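Uncharacterized lipoprotein GfcB (Escherichia coli K12, PDB 2IN5) is an uncharacterised lipoprotein of the YjbF family, probably membrane-attached and possibly linked to group 4 capsule polysaccharide. Local coordinates at residues Ile29-Glu43 and Gly186-Ala198. Numbering follows the deposited sequence.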
loop_
_atom_site.group_PDB
_atom_site.type_symbol
_atom_site.label_atom_id
_atom_site.label_comp_id
_atom_site.label_asym_id
_atom_site.label_seq_id
_atom_site.Cartn_x
_atom_site.Cartn_y
_atom_site.Cartn_z
ATOM N N ILE A 29 11.146 -20.951 6.645
ATOM C CA ILE A 29 10.813 -20.211 5.433
ATOM C C ILE A 29 9.560 -20.821 4.798
ATOM O O ILE A 29 8.586 -20.120 4.530
ATOM C CB ILE A 29 11.980 -20.259 4.398
ATOM C CG1 ILE A 29 13.230 -19.575 4.966
ATOM C CG2 ILE A 29 11.556 -19.590 3.091
ATOM C CD1 ILE A 29 13.044 -18.105 5.304
ATOM N N GLN A 30 9.583 -22.128 4.564
ATOM C CA GLN A 30 8.442 -22.797 3.959
ATOM C C GLN A 30 7.232 -22.770 4.883
ATOM O O GLN A 30 6.110 -23.053 4.460
ATOM C CB GLN A 30 8.797 -24.242 3.615
ATOM C CG GLN A 30 9.984 -24.379 2.675
ATOM C CD GLN A 30 10.340 -25.826 2.415
ATOM O OE1 GLN A 30 10.587 -26.591 3.352
ATOM N NE2 GLN A 30 10.371 -26.214 1.142
ATOM N N ALA A 31 7.464 -22.419 6.144
ATOM C CA ALA A 31 6.384 -22.353 7.125
ATOM C C ALA A 31 5.722 -20.968 7.153
ATOM O O ALA A 31 4.611 -20.820 7.666
ATOM C CB ALA A 31 6.913 -22.722 8.515
ATOM N N LEU A 32 6.401 -19.953 6.619
ATOM C CA LEU A 32 5.809 -18.618 6.592
ATOM C C LEU A 32 4.637 -18.645 5.613
ATOM O O LEU A 32 4.776 -19.066 4.463
ATOM C CB LEU A 32 6.839 -17.566 6.189
ATOM C CG LEU A 32 7.889 -17.288 7.274
ATOM C CD1 LEU A 32 8.842 -16.222 6.789
ATOM C CD2 LEU A 32 7.225 -16.839 8.567
ATOM N N PRO A 33 3.457 -18.207 6.075
ATOM C CA PRO A 33 2.232 -18.178 5.272
ATOM C C PRO A 33 2.243 -17.200 4.096
ATOM O O PRO A 33 1.526 -17.401 3.113
ATOM C CB PRO A 33 1.158 -17.864 6.309
ATOM C CG PRO A 33 1.880 -16.970 7.262
ATOM C CD PRO A 33 3.241 -17.609 7.405
ATOM N N TYR A 34 3.076 -16.168 4.185
ATOM C CA TYR A 34 3.180 -15.156 3.136
ATOM C C TYR A 34 4.493 -15.180 2.372
ATOM O O TYR A 34 5.476 -15.771 2.813
ATOM C CB TYR A 34 2.968 -13.765 3.740
ATOM C CG TYR A 34 3.630 -13.594 5.085
ATOM C CD1 TYR A 34 5.012 -13.441 5.196
ATOM C CD2 TYR A 34 2.873 -13.637 6.256
ATOM C CE1 TYR A 34 5.619 -13.338 6.447
ATOM C CE2 TYR A 34 3.470 -13.534 7.502
ATOM C CZ TYR A 34 4.837 -13.387 7.593
ATOM O OH TYR A 34 5.419 -13.291 8.836
ATOM N N SER A 35 4.488 -14.518 1.220
ATOM C CA SER A 35 5.643 -14.430 0.343
ATOM C C SER A 35 6.800 -13.651 0.954
ATOM O O SER A 35 6.604 -12.679 1.679
ATOM C CB SER A 35 5.221 -13.802 -0.991
ATOM O OG SER A 35 4.228 -14.598 -1.620
ATOM N N THR A 36 8.014 -14.095 0.663
ATOM C CA THR A 36 9.195 -13.442 1.193
ATOM C C THR A 36 10.256 -13.429 0.117
ATOM O O THR A 36 10.095 -14.064 -0.917
ATOM C CB THR A 36 9.710 -14.158 2.467
ATOM O OG1 THR A 36 9.990 -15.533 2.177
ATOM C CG2 THR A 36 8.658 -14.093 3.568
HETATM N N MSE A 37 11.342 -12.715 0.366
HETATM C CA MSE A 37 12.397 -12.578 -0.620
HETATM C C MSE A 37 13.786 -12.277 -0.008
HETATM O O MSE A 37 13.895 -11.726 1.094
HETATM C CB MSE A 37 11.979 -11.441 -1.557
HETATM C CG MSE A 37 13.022 -10.986 -2.551
HETATM SE SE MSE A 37 13.091 -9.043 -2.637
HETATM C CE MSE A 37 11.323 -8.715 -3.348
ATOM N N TYR A 38 14.841 -12.653 -0.725
ATOM C CA TYR A 38 16.205 -12.366 -0.296
ATOM C C TYR A 38 16.667 -11.237 -1.197
ATOM O O TYR A 38 16.689 -11.384 -2.417
ATOM C CB TYR A 38 17.126 -13.579 -0.478
ATOM C CG TYR A 38 17.081 -14.550 0.681
ATOM C CD1 TYR A 38 17.120 -15.929 0.466
ATOM C CD2 TYR A 38 16.947 -14.094 1.991
ATOM C CE1 TYR A 38 17.013 -16.833 1.530
ATOM C CE2 TYR A 38 16.844 -14.985 3.056
ATOM C CZ TYR A 38 16.874 -16.350 2.818
ATOM O OH TYR A 38 16.743 -17.221 3.867
ATOM N N LEU A 39 17.013 -10.105 -0.599
ATOM C CA LEU A 39 17.464 -8.949 -1.364
ATOM C C LEU A 39 18.966 -8.759 -1.251
ATOM O O LEU A 39 19.542 -8.923 -0.182
ATOM C CB LEU A 39 16.765 -7.679 -0.865
ATOM C CG LEU A 39 17.335 -6.362 -1.409
ATOM C CD1 LEU A 39 17.193 -6.346 -2.924
ATOM C CD2 LEU A 39 16.613 -5.164 -0.796
ATOM N N ARG A 40 19.597 -8.409 -2.359
ATOM C CA ARG A 40 21.026 -8.163 -2.362
ATOM C C ARG A 40 21.282 -6.887 -3.169
ATOM O O ARG A 40 20.962 -6.817 -4.354
ATOM C CB ARG A 40 21.764 -9.351 -2.982
ATOM C CG ARG A 40 23.267 -9.156 -3.121
ATOM C CD ARG A 40 24.044 -10.096 -2.224
ATOM N NE ARG A 40 23.714 -11.492 -2.493
ATOM C CZ ARG A 40 24.189 -12.519 -1.794
ATOM N NH1 ARG A 40 25.018 -12.303 -0.779
ATOM N NH2 ARG A 40 23.829 -13.758 -2.104
ATOM N N LEU A 41 21.836 -5.870 -2.520
ATOM C CA LEU A 41 22.131 -4.617 -3.195
ATOM C C LEU A 41 23.628 -4.424 -3.323
ATOM O O LEU A 41 24.374 -4.625 -2.364
ATOM C CB LEU A 41 21.538 -3.437 -2.433
ATOM C CG LEU A 41 20.017 -3.416 -2.390
ATOM C CD1 LEU A 41 19.549 -2.351 -1.422
ATOM C CD2 LEU A 41 19.474 -3.164 -3.781
ATOM N N ASN A 42 24.055 -4.026 -4.516
ATOM C CA ASN A 42 25.465 -3.795 -4.803
ATOM C C ASN A 42 26.336 -4.964 -4.389
ATOM O O ASN A 42 27.380 -4.765 -3.773
ATOM C CB ASN A 42 25.960 -2.543 -4.084
ATOM C CG ASN A 42 25.293 -1.290 -4.576
ATOM O OD1 ASN A 42 25.450 -0.898 -5.734
ATOM N ND2 ASN A 42 24.536 -0.646 -3.697
ATOM N N GLU A 43 25.915 -6.179 -4.720
ATOM C CA GLU A 43 26.695 -7.359 -4.368
ATOM C C GLU A 43 26.968 -7.340 -2.862
ATOM O O GLU A 43 27.911 -7.970 -2.382
ATOM C CB GLU A 43 28.035 -7.353 -5.118
ATOM C CG GLU A 43 27.962 -7.100 -6.627
ATOM C CD GLU A 43 27.670 -8.351 -7.441
ATOM O OE1 GLU A 43 27.632 -8.254 -8.692
ATOM O OE2 GLU A 43 27.481 -9.435 -6.842
ATOM N N GLY A 186 22.309 0.826 -15.931
ATOM C CA GLY A 186 23.564 0.100 -15.827
ATOM C C GLY A 186 24.339 0.345 -14.543
ATOM O O GLY A 186 25.557 0.158 -14.507
ATOM N N VAL A 187 23.635 0.747 -13.488
ATOM C CA VAL A 187 24.254 1.028 -12.194
ATOM C C VAL A 187 23.415 0.479 -11.034
ATOM O O VAL A 187 22.193 0.347 -11.149
ATOM C CB VAL A 187 24.429 2.565 -11.982
ATOM C CG1 VAL A 187 25.245 3.169 -13.122
ATOM C CG2 VAL A 187 23.069 3.240 -11.895
ATOM N N ILE A 188 24.088 0.173 -9.924
ATOM C CA ILE A 188 23.466 -0.352 -8.708
ATOM C C ILE A 188 22.752 -1.696 -8.887
ATOM O O ILE A 188 21.520 -1.776 -8.879
ATOM C CB ILE A 188 22.479 0.653 -8.106
ATOM C CG1 ILE A 188 23.185 1.986 -7.866
ATOM C CG2 ILE A 188 21.946 0.122 -6.776
ATOM C CD1 ILE A 188 22.268 3.085 -7.355
ATOM N N PRO A 189 23.532 -2.783 -9.008
ATOM C CA PRO A 189 22.986 -4.126 -9.189
ATOM C C PRO A 189 22.101 -4.590 -8.049
ATOM O O PRO A 189 22.401 -4.387 -6.872
ATOM C CB PRO A 189 24.237 -4.980 -9.384
ATOM C CG PRO A 189 25.256 -4.273 -8.564
ATOM C CD PRO A 189 24.999 -2.825 -8.866
ATOM N N VAL A 190 20.995 -5.214 -8.430
ATOM C CA VAL A 190 20.016 -5.711 -7.490
ATOM C C VAL A 190 19.772 -7.189 -7.754
ATOM O O VAL A 190 19.597 -7.602 -8.901
ATOM C CB VAL A 190 18.689 -4.941 -7.645
ATOM C CG1 VAL A 190 17.655 -5.463 -6.666
ATOM C CG2 VAL A 190 18.927 -3.460 -7.434
ATOM N N GLU A 191 19.776 -7.985 -6.690
ATOM C CA GLU A 191 19.541 -9.425 -6.796
ATOM C C GLU A 191 18.365 -9.777 -5.907
ATOM O O GLU A 191 18.329 -9.386 -4.742
ATOM C CB GLU A 191 20.773 -10.212 -6.337
ATOM C CG GLU A 191 22.012 -10.043 -7.199
ATOM C CD GLU A 191 23.186 -10.866 -6.684
ATOM O OE1 GLU A 191 23.021 -12.096 -6.506
ATOM O OE2 GLU A 191 24.276 -10.285 -6.459
HETATM N N MSE A 192 17.405 -10.511 -6.454
HETATM C CA MSE A 192 16.236 -10.904 -5.682
HETATM C C MSE A 192 15.897 -12.376 -5.868
HETATM O O MSE A 192 15.882 -12.880 -6.992
HETATM C CB MSE A 192 15.032 -10.057 -6.080
HETATM C CG MSE A 192 15.258 -8.571 -5.901
HETATM SE SE MSE A 192 13.643 -7.554 -6.177
HETATM C CE MSE A 192 13.796 -7.397 -8.098
ATOM N N THR A 193 15.638 -13.057 -4.756
ATOM C CA THR A 193 15.278 -14.467 -4.779
ATOM C C THR A 193 13.952 -14.599 -4.039
ATOM O O THR A 193 13.851 -14.271 -2.858
ATOM C CB THR A 193 16.364 -15.349 -4.104
ATOM O OG1 THR A 193 17.595 -15.227 -4.827
ATOM C CG2 THR A 193 15.949 -16.817 -4.117
ATOM N N PHE A 194 12.929 -15.059 -4.749
ATOM C CA PHE A 194 11.605 -15.208 -4.165
ATOM C C PHE A 194 11.433 -16.604 -3.615
ATOM O O PHE A 194 11.361 -17.571 -4.363
ATOM C CB PHE A 194 10.563 -14.877 -5.222
ATOM C CG PHE A 194 10.801 -13.562 -5.872
ATOM C CD1 PHE A 194 11.783 -13.425 -6.840
ATOM C CD2 PHE A 194 10.111 -12.438 -5.456
ATOM C CE1 PHE A 194 12.082 -12.180 -7.383
ATOM C CE2 PHE A 194 10.401 -11.182 -5.993
ATOM C CZ PHE A 194 11.386 -11.056 -6.954
ATOM N N LEU A 195 11.372 -16.683 -2.289
ATOM C CA LEU A 195 11.284 -17.938 -1.567
ATOM C C LEU A 195 9.990 -18.719 -1.613
ATOM O O LEU A 195 10.011 -19.940 -1.763
ATOM C CB LEU A 195 11.660 -17.724 -0.101
ATOM C CG LEU A 195 13.081 -17.272 0.261
ATOM C CD1 LEU A 195 14.128 -18.155 -0.410
ATOM C CD2 LEU A 195 13.263 -15.847 -0.161
ATOM N N LYS A 196 8.864 -18.041 -1.464
ATOM C CA LYS A 196 7.606 -18.762 -1.474
ATOM C C LYS A 196 7.145 -19.042 -2.891
ATOM O O LYS A 196 6.888 -18.125 -3.670
ATOM C CB LYS A 196 6.553 -17.984 -0.704
ATOM C CG LYS A 196 5.216 -18.646 -0.685
ATOM C CD LYS A 196 4.315 -17.942 0.289
ATOM C CE LYS A 196 2.938 -18.484 0.147
ATOM N NZ LYS A 196 3.057 -19.961 0.131
ATOM N N PRO A 197 7.049 -20.330 -3.248
ATOM C CA PRO A 197 6.628 -20.795 -4.570
ATOM C C PRO A 197 5.124 -20.724 -4.757
ATOM O O PRO A 197 4.368 -21.031 -3.844
ATOM C CB PRO A 197 7.143 -22.225 -4.599
ATOM C CG PRO A 197 6.924 -22.661 -3.187
ATOM C CD PRO A 197 7.434 -21.472 -2.396
ATOM N N ALA A 198 4.692 -20.315 -5.946
ATOM C CA ALA A 198 3.267 -20.215 -6.250
ATOM C C ALA A 198 2.783 -21.476 -6.976
ATOM O O ALA A 198 3.448 -21.982 -7.884
ATOM C CB ALA A 198 2.997 -18.970 -7.099
HETATM O O HOH W 1 4.795 -16.288 -3.618
HETATM O O HOH W 2 8.067 -15.021 -2.478
HETATM O O HOH W 3 19.455 -12.803 -3.574
HETATM O O HOH W 4 23.461 -7.267 -5.543
#
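An antiparallel β pairing joins strand 36-41 to strand 189-194, bringing the first and last strands of the chain side by side in a mostly β fold. Y38 with T193 and R40 with E191 are its hydrogen-bonded pairs; Y38 N donates to T193 O at 2.9 Å, and T193 N to Y38 O closes the pair. The apolar M37, L39, L41, V190, M192 and F194 fill one face, while the polar T193, R40 and E191 take the other. On the apolar face the flexible selenomethionine M37, with CG anti to the backbone N (chi1 172°) and its chain bent further out, can lay CG over the F194 ring and bring CE to 3.7 Å from F194 CE2, while M192 SE lies 3.8 Å from the same M37 CE. The branched L41 and V190 run side by side, CD2 to CG2 at 3.7 Å. On the other face R40 and E191 also run alongside, but R40 NE and E191 OE1 stay 4.1 Å apart, beyond a salt bridge, the guanidinium and carboxylate planes 35° apart. Past the strand, L195 wedges between I29, T36 and Y38: its branched end gives two methyls to the Y38 ring, CD2 over the face in a CH-pi contact, 4.2 Å from the centroid, and CB meets I29 CG2 at 3.7 Å. R46 makes a cation-pi contact with the same ring. With an alanine here both methyls would be gone, which would probably open a gap beside the Y38 ring and cost it this CH-pi partner. E43 OE2 and E191 OE2, 3.3 Å apart, probably repel each other, and R40 is likely to offset this only in part; backbone bonds and the apolar face are consistent with holding the strands together.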